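Local coordinates for core protein P7 (Pseudomonas phage phi12, PDB 2Q82) that is a structural protein of the bacteriophage phi12 core and probably contributes to assembly of the viral polymerase complex, at residues T24-M29 / Y72-R77. Residues are numbered along the deposited sequence; the frame is centred on the assembly and turned at random.
Sequences TSLMVM and YVFGAR
F74 of helix 68-76 packs on L26 and V28 in the core of an alpha/beta fold, and illustrates how an aromatic side chain can span the gap between a helix and a parallel beta-sheet. Strand 25-30 is the middle one of five parallel strands, flanked by 59-63 and 84-89, and helix 68-76 lies over one of its faces. The contact is wholly apolar: no hydrogen bond joins the two segments, and the backbones stay well apart, with V28 CA and F74 CA 9.2 Å from each other. The CB of F74 already points toward the strand, and with CG anti to the carbonyl carbon (chi1 -71°) the ring extends across the gap. Side chains alternate between the two faces of a strand, so L26 and V28 point toward the helix, while M27 between them does not touch it and packs on V60 and I86. L63, V81 and M49 also pack against F74 in the buried interior. Just past the end of helix 68-76, R77 NH1 forms a salt bridge with D69 OD1 of the second subunit. Both strand methyls reach the ring obliquely: L26 CD2 lies 4.3 Å from F74 CZ, and V28 CG2 sits closer, 3.7 Å from F74 CE2.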
loop_
_atom_site.group_PDB
_atom_site.type_symbol
_atom_site.label_atom_id
_atom_site.label_comp_id
_atom_site.label_asym_id
_atom_site.label_seq_id
_atom_site.Cartn_x
_atom_site.Cartn_y
_atom_site.Cartn_z
ATOM N N THR A 24 0.812 -3.563 16.209
ATOM C CA THR A 24 1.087 -4.010 14.861
ATOM C C THR A 24 -0.010 -3.709 13.848
ATOM O O THR A 24 -0.104 -4.377 12.810
ATOM C CB THR A 24 1.294 -5.515 14.805
ATOM O OG1 THR A 24 0.142 -6.141 15.373
ATOM C CG2 THR A 24 2.479 -5.930 15.585
ATOM N N SER A 25 -0.877 -2.746 14.145
ATOM C CA SER A 25 -1.926 -2.399 13.202
ATOM C C SER A 25 -1.905 -0.922 12.888
ATOM O O SER A 25 -1.326 -0.113 13.606
ATOM C CB SER A 25 -3.314 -2.716 13.732
ATOM O OG SER A 25 -3.409 -4.019 14.255
ATOM N N LEU A 26 -2.581 -0.579 11.810
ATOM C CA LEU A 26 -2.681 0.801 11.414
ATOM C C LEU A 26 -4.067 1.291 11.781
ATOM O O LEU A 26 -5.055 0.693 11.365
ATOM C CB LEU A 26 -2.483 0.929 9.911
ATOM C CG LEU A 26 -2.854 2.314 9.386
ATOM C CD1 LEU A 26 -1.860 3.334 9.878
ATOM C CD2 LEU A 26 -2.890 2.306 7.887
HETATM N N MSE A 27 -4.173 2.352 12.582
HETATM C CA MSE A 27 -5.522 2.822 12.857
HETATM C C MSE A 27 -5.926 3.715 11.734
HETATM O O MSE A 27 -5.156 4.525 11.228
HETATM C CB MSE A 27 -5.710 3.694 14.083
HETATM C CG MSE A 27 -4.809 3.527 15.218
HETATM SE SE MSE A 27 -5.372 2.091 16.285
HETATM C CE MSE A 27 -4.125 0.974 15.410
ATOM N N VAL A 28 -7.208 3.600 11.444
ATOM C CA VAL A 28 -7.837 4.315 10.387
ATOM C C VAL A 28 -9.026 5.095 10.890
ATOM O O VAL A 28 -9.942 4.546 11.491
ATOM C CB VAL A 28 -8.254 3.329 9.347
ATOM C CG1 VAL A 28 -9.282 3.914 8.464
ATOM C CG2 VAL A 28 -7.041 2.905 8.575
HETATM N N MSE A 29 -9.022 6.384 10.592
HETATM C CA MSE A 29 -10.077 7.252 11.068
HETATM C C MSE A 29 -10.868 7.998 9.988
HETATM O O MSE A 29 -10.296 8.769 9.223
HETATM C CB MSE A 29 -9.453 8.252 12.042
HETATM C CG MSE A 29 -10.353 9.370 12.481
HETATM SE SE MSE A 29 -9.368 10.832 13.340
HETATM C CE MSE A 29 -10.935 11.925 13.745
ATOM N N TYR A 72 -12.094 2.184 0.051
ATOM C CA TYR A 72 -12.674 1.033 -0.574
ATOM C C TYR A 72 -11.744 -0.176 -0.421
ATOM O O TYR A 72 -12.178 -1.275 -0.070
ATOM C CB TYR A 72 -12.909 1.309 -2.039
ATOM C CG TYR A 72 -13.442 0.101 -2.706
ATOM C CD1 TYR A 72 -14.797 -0.194 -2.651
ATOM C CD2 TYR A 72 -12.583 -0.793 -3.324
ATOM C CE1 TYR A 72 -15.283 -1.353 -3.201
ATOM C CE2 TYR A 72 -13.053 -1.955 -3.874
ATOM C CZ TYR A 72 -14.405 -2.231 -3.812
ATOM O OH TYR A 72 -14.886 -3.370 -4.383
ATOM N N VAL A 73 -10.465 0.042 -0.684
ATOM C CA VAL A 73 -9.502 -1.040 -0.572
ATOM C C VAL A 73 -9.462 -1.627 0.846
ATOM O O VAL A 73 -9.526 -2.838 1.029
ATOM C CB VAL A 73 -8.119 -0.563 -0.972
ATOM C CG1 VAL A 73 -7.100 -1.633 -0.687
ATOM C CG2 VAL A 73 -8.120 -0.214 -2.451
ATOM N N PHE A 74 -9.351 -0.759 1.847
ATOM C CA PHE A 74 -9.323 -1.220 3.232
ATOM C C PHE A 74 -10.581 -2.019 3.568
ATOM O O PHE A 74 -10.530 -3.025 4.278
ATOM C CB PHE A 74 -9.267 -0.040 4.200
ATOM C CG PHE A 74 -7.954 0.691 4.220
ATOM C CD1 PHE A 74 -6.787 0.106 3.732
ATOM C CD2 PHE A 74 -7.875 1.941 4.826
ATOM C CE1 PHE A 74 -5.557 0.772 3.836
ATOM C CE2 PHE A 74 -6.664 2.612 4.937
ATOM C CZ PHE A 74 -5.493 2.020 4.449
ATOM N N GLY A 75 -11.716 -1.555 3.060
ATOM C CA GLY A 75 -12.969 -2.202 3.375
ATOM C C GLY A 75 -13.355 -3.424 2.577
ATOM O O GLY A 75 -14.051 -4.310 3.082
ATOM N N ALA A 76 -12.887 -3.489 1.339
ATOM C CA ALA A 76 -13.231 -4.588 0.459
ATOM C C ALA A 76 -12.079 -5.487 0.047
ATOM O O ALA A 76 -12.308 -6.618 -0.356
ATOM C CB ALA A 76 -13.927 -4.048 -0.782
ATOM N N ARG A 77 -10.847 -5.001 0.120
ATOM C CA ARG A 77 -9.719 -5.833 -0.274
ATOM C C ARG A 77 -8.643 -5.809 0.798
ATOM O O ARG A 77 -7.478 -5.499 0.555
ATOM C CB ARG A 77 -9.148 -5.360 -1.615
ATOM C CG ARG A 77 -10.143 -5.440 -2.779
ATOM C CD ARG A 77 -10.313 -6.855 -3.340
ATOM N NE ARG A 77 -11.241 -6.842 -4.473
ATOM C CZ ARG A 77 -11.353 -7.808 -5.378
ATOM N NH1 ARG A 77 -10.594 -8.891 -5.310
ATOM N NH2 ARG A 77 -12.236 -7.691 -6.360
#